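Local structure of methanol--corrinoid protein co-methyltransferase (Methanosarcina barkeri, 2I2X) at residues A262-I274 against P283-D297. The protein catalyses transfer of the methyl group of methanol to the cob(I)amide carried by its partner corrinoid protein MtaC, a zinc-dependent step of methanogenesis. Residues are numbered along the deposited sequence; the frame is centred on the assembly and turned at random.
Sequences AVGPGKDCGYENI and PMTMEGKTSTCAHSD. With ZN (zinc ion), chain Q.
Tyr271 donates a hydrogen bond from OH to Asp297 OD2 (2.8 Å), which lies at the ring edge while the hydroxyl meets it from above the carboxylate plane. Tyrosine suits this place because its ring spans the distance past Glu287 and ends in a donor; chi1 of -74°, CG anti to the carbonyl carbon, directs it there. A phenylalanine here would probably leave Asp297 OD2 without this donor. His295 donates NE2 to Glu287 OE2 (3.0 Å), nearly in its own ring plane.

In the backbone, Gly266 bridges Met284: its O accepts from Thr285 N (3.1 Å), its N bonds weakly to Pro283 O, and a side chain on it would strike Met284 SD. The side-chain amide of Asn273 donates ND2 to Thr285 O (3.3 Å) in the carbonyl plane.

Residues 285-287 form an edge strand beside 309-311; 262-266 links it to strand 213-216, consistent with completing the TIM barrel. Cys269 SG binds zinc (2.4 Å) with Glu164 and Cys220.

Bends at chi2 and chi3 fold Met284 SD against the Asn273 side chain and the Met286 methyl against Tyr271's backbone.

Asp268 OD2 lies 3.3 Å from Glu287 OE1, carboxylate planes 81° apart; Lys267, salt-bridged to Asp268 OD1, and Ser311, bonded to OD2, probably ease the repulsion.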
ATOM      1  N   ALA A 262      -1.520  26.944 -18.931  1.00  9.82           N
ATOM      2  CA  ALA A 262      -1.748  25.511 -18.667  1.00  8.82           C
ATOM      3  C   ALA A 262      -3.231  25.210 -18.815  1.00  8.30           C
ATOM      4  O   ALA A 262      -4.031  26.112 -18.725  1.00  8.67           O
ATOM      5  CB  ALA A 262      -1.227  25.076 -17.267  1.00  7.52           C
ATOM      6  N   VAL A 263      -3.590  23.941 -19.018  1.00  8.26           N
ATOM      7  CA  VAL A 263      -4.957  23.540 -19.348  1.00  7.14           C
ATOM      8  C   VAL A 263      -5.402  22.395 -18.451  1.00  6.99           C
ATOM      9  O   VAL A 263      -6.558  21.936 -18.520  1.00  6.68           O
ATOM     10  CB  VAL A 263      -5.073  23.094 -20.856  1.00  7.90           C
ATOM     11  CG1 VAL A 263      -4.758  24.276 -21.817  1.00  7.14           C
ATOM     12  CG2 VAL A 263      -4.169  21.904 -21.155  1.00  5.05           C
ATOM     13  N   GLY A 264      -4.475  21.936 -17.614  1.00  6.61           N
ATOM     14  CA  GLY A 264      -4.725  20.820 -16.710  1.00  6.43           C
ATOM     15  C   GLY A 264      -4.343  19.496 -17.360  1.00  6.76           C
ATOM     16  O   GLY A 264      -4.042  19.450 -18.548  1.00  6.17           O
ATOM     17  N   PRO A 265      -4.407  18.391 -16.605  1.00  6.83           N
ATOM     18  CA  PRO A 265      -4.803  18.265 -15.208  1.00  6.86           C
ATOM     19  C   PRO A 265      -3.726  18.734 -14.251  1.00  7.36           C
ATOM     20  O   PRO A 265      -2.563  18.430 -14.452  1.00  7.41           O
ATOM     21  CB  PRO A 265      -5.025  16.760 -15.045  1.00  7.52           C
ATOM     22  CG  PRO A 265      -4.148  16.120 -16.115  1.00  7.57           C
ATOM     23  CD  PRO A 265      -4.113  17.096 -17.248  1.00  6.21           C
ATOM     24  N   GLY A 266      -4.109  19.479 -13.215  1.00  8.20           N
ATOM     25  CA  GLY A 266      -3.160  19.903 -12.200  1.00  8.06           C
ATOM     26  C   GLY A 266      -2.560  18.740 -11.441  1.00  8.65           C
ATOM     27  O   GLY A 266      -3.147  17.669 -11.352  1.00  9.65           O
ATOM     28  N   LYS A 267      -1.388  18.961 -10.877  1.00  8.77           N
ATOM     29  CA  LYS A 267      -0.713  17.990 -10.024  1.00  8.64           C
ATOM     30  C   LYS A 267      -1.495  17.514  -8.839  1.00  7.56           C
ATOM     31  O   LYS A 267      -2.121  18.288  -8.142  1.00  6.23           O
ATOM     32  CB  LYS A 267       0.595  18.573  -9.497  1.00  8.54           C
ATOM     33  CG  LYS A 267       1.732  18.463 -10.496  1.00 11.26           C
ATOM     34  CD  LYS A 267       2.392  17.128 -10.349  1.00 15.08           C
ATOM     35  CE  LYS A 267       3.182  17.078  -9.065  1.00 14.42           C
ATOM     36  NZ  LYS A 267       3.535  15.675  -8.785  1.00 14.65           N
ATOM     37  N   ASP A 268      -1.360  16.213  -8.602  1.00  8.19           N
ATOM     38  CA  ASP A 268      -2.016  15.475  -7.528  1.00  7.92           C
ATOM     39  C   ASP A 268      -1.916  16.102  -6.143  1.00  8.10           C
ATOM     40  O   ASP A 268      -2.902  16.167  -5.414  1.00  8.37           O
ATOM     41  CB  ASP A 268      -1.480  14.038  -7.506  1.00  7.50           C
ATOM     42  CG  ASP A 268       0.032  13.974  -7.404  1.00  7.41           C
ATOM     43  OD1 ASP A 268       0.692  15.041  -7.352  1.00  7.87           O
ATOM     44  OD2 ASP A 268       0.573  12.853  -7.356  1.00  3.68           O
ATOM     45  N   CYS A 269      -0.733  16.555  -5.767  1.00  8.33           N
ATOM     46  CA  CYS A 269      -0.546  17.096  -4.421  1.00  9.56           C
ATOM     47  C   CYS A 269      -1.097  18.522  -4.266  1.00  8.28           C
ATOM     48  O   CYS A 269      -1.013  19.123  -3.173  1.00  7.91           O
ATOM     49  CB  CYS A 269       0.923  17.022  -3.990  1.00 10.04           C
ATOM     50  SG  CYS A 269       2.076  17.874  -5.091  1.00 14.20           S
ATOM     51  N   GLY A 270      -1.689  19.027  -5.340  1.00  7.60           N
ATOM     52  CA  GLY A 270      -2.421  20.302  -5.317  1.00  7.44           C
ATOM     53  C   GLY A 270      -3.802  20.110  -4.713  1.00  8.00           C
ATOM     54  O   GLY A 270      -4.814  20.120  -5.417  1.00  8.02           O
ATOM     55  N   TYR A 271      -3.875  19.940  -3.397  1.00  7.21           N
ATOM     56  CA  TYR A 271      -5.170  19.818  -2.781  1.00  6.31           C
ATOM     57  C   TYR A 271      -6.065  21.019  -3.048  1.00  6.23           C
ATOM     58  O   TYR A 271      -7.292  20.887  -3.034  1.00  5.81           O
ATOM     59  CB  TYR A 271      -4.999  19.640  -1.299  1.00  6.59           C
ATOM     60  CG  TYR A 271      -4.510  18.268  -0.860  1.00  7.79           C
ATOM     61  CD1 TYR A 271      -3.161  17.962  -0.869  1.00  5.68           C
ATOM     62  CD2 TYR A 271      -5.404  17.307  -0.372  1.00  7.12           C
ATOM     63  CE1 TYR A 271      -2.701  16.744  -0.418  1.00  5.55           C
ATOM     64  CE2 TYR A 271      -4.955  16.074   0.065  1.00  6.17           C
ATOM     65  CZ  TYR A 271      -3.590  15.798   0.048  1.00  7.05           C
ATOM     66  OH  TYR A 271      -3.093  14.579   0.507  1.00  7.93           O
ATOM     67  N   GLU A 272      -5.459  22.195  -3.255  1.00  6.15           N
ATOM     68  CA  GLU A 272      -6.204  23.386  -3.589  1.00  6.61           C
ATOM     69  C   GLU A 272      -6.826  23.310  -4.994  1.00  7.21           C
ATOM     70  O   GLU A 272      -7.593  24.204  -5.384  1.00  7.03           O
ATOM     71  CB  GLU A 272      -5.309  24.632  -3.468  1.00  7.70           C
ATOM     72  CG  GLU A 272      -4.164  24.786  -4.531  1.00  8.15           C
ATOM     73  CD  GLU A 272      -2.930  23.937  -4.232  1.00  9.57           C
ATOM     74  OE1 GLU A 272      -1.880  24.191  -4.889  1.00  9.63           O
ATOM     75  OE2 GLU A 272      -3.010  23.014  -3.365  1.00  7.45           O
ATOM     76  N   ASN A 273      -6.487  22.256  -5.759  1.00  7.32           N
ATOM     77  CA  ASN A 273      -7.040  22.067  -7.113  1.00  6.89           C
ATOM     78  C   ASN A 273      -8.564  22.085  -7.147  1.00  6.85           C
ATOM     79  O   ASN A 273      -9.172  22.422  -8.187  1.00  6.84           O
ATOM     80  CB  ASN A 273      -6.529  20.787  -7.775  1.00  6.23           C
ATOM     81  CG  ASN A 273      -5.065  20.867  -8.172  1.00  6.33           C
ATOM     82  OD1 ASN A 273      -4.458  21.948  -8.189  1.00  5.92           O
ATOM     83  ND2 ASN A 273      -4.470  19.704  -8.458  1.00  4.83           N
ATOM     84  N   ILE A 274      -9.195  21.736  -6.027  1.00  6.06           N
ATOM     85  CA  ILE A 274     -10.658  21.781  -6.019  1.00  5.75           C
ATOM     86  C   ILE A 274     -11.143  23.248  -6.236  1.00  6.11           C
ATOM     87  O   ILE A 274     -12.060  23.523  -7.041  1.00  5.61           O
ATOM     88  CB  ILE A 274     -11.276  21.099  -4.765  1.00  5.24           C
ATOM     89  CG1 ILE A 274     -12.803  21.201  -4.768  1.00  3.80           C
ATOM     90  CG2 ILE A 274     -10.703  21.704  -3.455  1.00  4.27           C
ATOM     91  CD1 ILE A 274     -13.498  20.472  -5.858  1.00  3.48           C
ATOM     92  N   PRO A 283      -9.602  20.105 -15.698  1.00  6.61           N
ATOM     93  CA  PRO A 283      -9.483  18.891 -14.939  1.00  7.13           C
ATOM     94  C   PRO A 283      -8.302  18.913 -13.967  1.00  7.20           C
ATOM     95  O   PRO A 283      -7.305  19.611 -14.222  1.00  7.20           O
ATOM     96  CB  PRO A 283      -9.278  17.827 -16.029  1.00  6.79           C
ATOM     97  CG  PRO A 283      -8.525  18.544 -17.043  1.00  7.39           C
ATOM     98  CD  PRO A 283      -9.211  19.883 -17.098  1.00  7.14           C
ATOM     99  N   MET A 284      -8.411  18.124 -12.884  1.00  6.34           N
ATOM    100  CA  MET A 284      -7.390  18.100 -11.830  1.00  5.94           C
ATOM    101  C   MET A 284      -7.177  16.680 -11.302  1.00  6.66           C
ATOM    102  O   MET A 284      -8.125  15.924 -11.130  1.00  6.39           O
ATOM    103  CB  MET A 284      -7.795  18.991 -10.667  1.00  4.24           C
ATOM    104  CG  MET A 284      -8.055  20.445 -11.032  1.00  5.87           C
ATOM    105  SD  MET A 284      -6.547  21.389 -11.420  1.00  5.20           S
ATOM    106  CE  MET A 284      -7.178  22.456 -12.726  1.00  9.50           C
ATOM    107  N   THR A 285      -5.919  16.327 -11.051  1.00  7.09           N
ATOM    108  CA  THR A 285      -5.619  15.153 -10.268  1.00  7.35           C
ATOM    109  C   THR A 285      -5.703  15.457  -8.777  1.00  7.33           C
ATOM    110  O   THR A 285      -5.367  16.565  -8.340  1.00  7.04           O
ATOM    111  CB  THR A 285      -4.239  14.640 -10.607  1.00  7.02           C
ATOM    112  OG1 THR A 285      -4.163  14.490 -12.023  1.00  9.89           O
ATOM    113  CG2 THR A 285      -3.994  13.303  -9.969  1.00  5.60           C
ATOM    114  N   MET A 286      -6.141  14.468  -7.995  1.00  7.37           N
ATOM    115  CA  MET A 286      -6.146  14.595  -6.526  1.00  7.17           C
ATOM    116  C   MET A 286      -5.494  13.366  -5.903  1.00  7.45           C
ATOM    117  O   MET A 286      -5.219  12.377  -6.611  1.00  8.23           O
ATOM    118  CB  MET A 286      -7.565  14.793  -5.992  1.00  6.47           C
ATOM    119  CG  MET A 286      -8.352  15.920  -6.670  1.00  6.13           C
ATOM    120  SD  MET A 286      -7.792  17.615  -6.310  1.00  5.80           S
ATOM    121  CE  MET A 286      -8.235  17.854  -4.566  1.00  2.00           C
ATOM    122  N   GLU A 287      -5.250  13.422  -4.590  1.00  6.86           N
ATOM    123  CA  GLU A 287      -4.703  12.299  -3.832  1.00  6.53           C
ATOM    124  C   GLU A 287      -5.246  12.356  -2.418  1.00  6.90           C
ATOM    125  O   GLU A 287      -5.374  13.442  -1.838  1.00  7.04           O
ATOM    126  CB  GLU A 287      -3.180  12.366  -3.770  1.00  6.29           C
ATOM    127  CG  GLU A 287      -2.647  13.588  -3.030  1.00  7.82           C
ATOM    128  CD  GLU A 287      -1.164  13.794  -3.251  1.00 11.07           C
ATOM    129  OE1 GLU A 287      -0.720  13.641  -4.402  1.00 10.88           O
ATOM    130  OE2 GLU A 287      -0.435  14.071  -2.279  1.00 10.54           O
ATOM    131  N   GLY A 288      -5.546  11.193  -1.852  1.00  6.57           N
ATOM    132  CA  GLY A 288      -6.055  11.136  -0.501  1.00  6.83           C
ATOM    133  C   GLY A 288      -5.857   9.768   0.106  1.00  6.84           C
ATOM    134  O   GLY A 288      -4.736   9.300   0.268  1.00  6.88           O
ATOM    135  N   LYS A 289      -6.961   9.105   0.398  1.00  7.07           N
ATOM    136  CA  LYS A 289      -6.915   7.819   1.087  1.00  7.30           C
ATOM    137  C   LYS A 289      -5.972   6.783   0.450  1.00  6.94           C
ATOM    138  O   LYS A 289      -5.462   5.912   1.167  1.00  7.49           O
ATOM    139  CB  LYS A 289      -8.323   7.244   1.229  1.00  7.00           C
ATOM    140  CG  LYS A 289      -8.888   6.627  -0.020  1.00  8.64           C
ATOM    141  CD  LYS A 289     -10.062   5.780   0.339  1.00 15.33           C
ATOM    142  CE  LYS A 289     -11.005   5.566  -0.825  1.00 18.62           C
ATOM    143  NZ  LYS A 289     -12.303   4.978  -0.316  1.00 18.00           N
ATOM    144  N   THR A 290      -5.786   6.859  -0.875  1.00  5.57           N
ATOM    145  CA  THR A 290      -4.956   5.925  -1.608  1.00  5.21           C
ATOM    146  C   THR A 290      -3.577   6.522  -1.955  1.00  5.23           C
ATOM    147  O   THR A 290      -2.880   6.061  -2.880  1.00  4.71           O
ATOM    148  CB  THR A 290      -5.674   5.361  -2.839  1.00  5.20           C
ATOM    149  OG1 THR A 290      -6.974   4.915  -2.452  1.00  6.60           O
ATOM    150  CG2 THR A 290      -4.910   4.133  -3.424  1.00  5.06           C
ATOM    151  N   SER A 291      -3.169   7.528  -1.183  1.00  5.37           N
ATOM    152  CA  SER A 291      -1.779   8.035  -1.264  1.00  5.84           C
ATOM    153  C   SER A 291      -1.080   7.884   0.090  1.00  5.38           C
ATOM    154  O   SER A 291      -0.048   8.514   0.329  1.00  6.25           O
ATOM    155  CB  SER A 291      -1.720   9.498  -1.768  1.00  5.05           C
ATOM    156  OG  SER A 291      -2.411  10.367  -0.873  1.00  4.77           O
ATOM    157  N   THR A 292      -1.627   7.048   0.963  1.00  4.74           N
ATOM    158  CA  THR A 292      -1.052   6.873   2.310  1.00  5.06           C
ATOM    159  C   THR A 292       0.368   6.298   2.315  1.00  5.49           C
ATOM    160  O   THR A 292       1.077   6.443   3.311  1.00  5.62           O
ATOM    161  CB  THR A 292      -1.952   5.992   3.223  1.00  5.46           C
ATOM    162  OG1 THR A 292      -2.266   4.761   2.540  1.00  4.58           O
ATOM    163  CG2 THR A 292      -3.242   6.738   3.595  1.00  3.51           C
ATOM    164  N   CYS A 293       0.766   5.621   1.234  1.00  5.52           N
ATOM    165  CA  CYS A 293       2.164   5.205   1.032  1.00  6.04           C
ATOM    166  C   CYS A 293       3.140   6.386   1.092  1.00  6.08           C
ATOM    167  O   CYS A 293       4.316   6.240   1.484  1.00  6.26           O
ATOM    168  CB  CYS A 293       2.320   4.497  -0.316  1.00  6.10           C
ATOM    169  SG  CYS A 293       1.332   5.237  -1.666  1.00  7.50           S
ATOM    170  N   ALA A 294       2.657   7.558   0.701  1.00  5.92           N
ATOM    171  CA  ALA A 294       3.460   8.771   0.811  1.00  5.93           C
ATOM    172  C   ALA A 294       3.227   9.536   2.116  1.00  5.99           C
ATOM    173  O   ALA A 294       4.191  10.037   2.693  1.00  6.20           O
ATOM    174  CB  ALA A 294       3.245   9.673  -0.392  1.00  5.20           C
ATOM    175  N   HIS A 295       1.980   9.662   2.579  1.00  5.76           N
ATOM    176  CA  HIS A 295       1.712  10.475   3.776  1.00  6.30           C
ATOM    177  C   HIS A 295       0.292  10.353   4.223  1.00  6.31           C
ATOM    178  O   HIS A 295      -0.577  10.023   3.450  1.00  6.14           O
ATOM    179  CB  HIS A 295       2.002  12.001   3.545  1.00  6.53           C
ATOM    180  CG  HIS A 295       1.271  12.589   2.368  1.00  6.75           C
ATOM    181  ND1 HIS A 295      -0.043  13.014   2.438  1.00  5.97           N
ATOM    182  CD2 HIS A 295       1.659  12.778   1.082  1.00  5.59           C
ATOM    183  CE1 HIS A 295      -0.428  13.446   1.251  1.00  5.09           C
ATOM    184  NE2 HIS A 295       0.584  13.317   0.411  1.00  5.63           N
ATOM    185  N   SER A 296       0.079  10.684   5.488  1.00  7.01           N
ATOM    186  CA  SER A 296      -1.227  10.740   6.125  1.00  6.73           C
ATOM    187  C   SER A 296      -1.920  12.056   5.742  1.00  7.43           C
ATOM    188  O   SER A 296      -1.262  13.091   5.533  1.00  7.43           O
ATOM    189  CB  SER A 296      -1.007  10.707   7.638  1.00  5.30           C
ATOM    190  OG  SER A 296      -2.187  10.402   8.319  1.00  7.23           O
ATOM    191  N   ASP A 297      -3.247  12.018   5.632  1.00  8.08           N
ATOM    192  CA  ASP A 297      -4.040  13.241   5.516  1.00  8.05           C
ATOM    193  C   ASP A 297      -5.402  13.091   6.136  1.00  8.28           C
ATOM    194  O   ASP A 297      -5.818  12.003   6.556  1.00  9.26           O
ATOM    195  CB  ASP A 297      -4.092  13.829   4.090  1.00  8.55           C
ATOM    196  CG  ASP A 297      -5.047  13.103   3.150  1.00  7.31           C
ATOM    197  OD1 ASP A 297      -6.228  12.933   3.486  1.00  5.18           O
ATOM    198  OD2 ASP A 297      -4.625  12.788   2.013  1.00  7.23           O
TER
HETATM  199 ZN    ZN Q 501       4.240  17.611  -4.108  1.00 20.92          ZN
HETATM  200  O   HOH W   1      -5.198  16.330  -3.675  1.00  2.00           O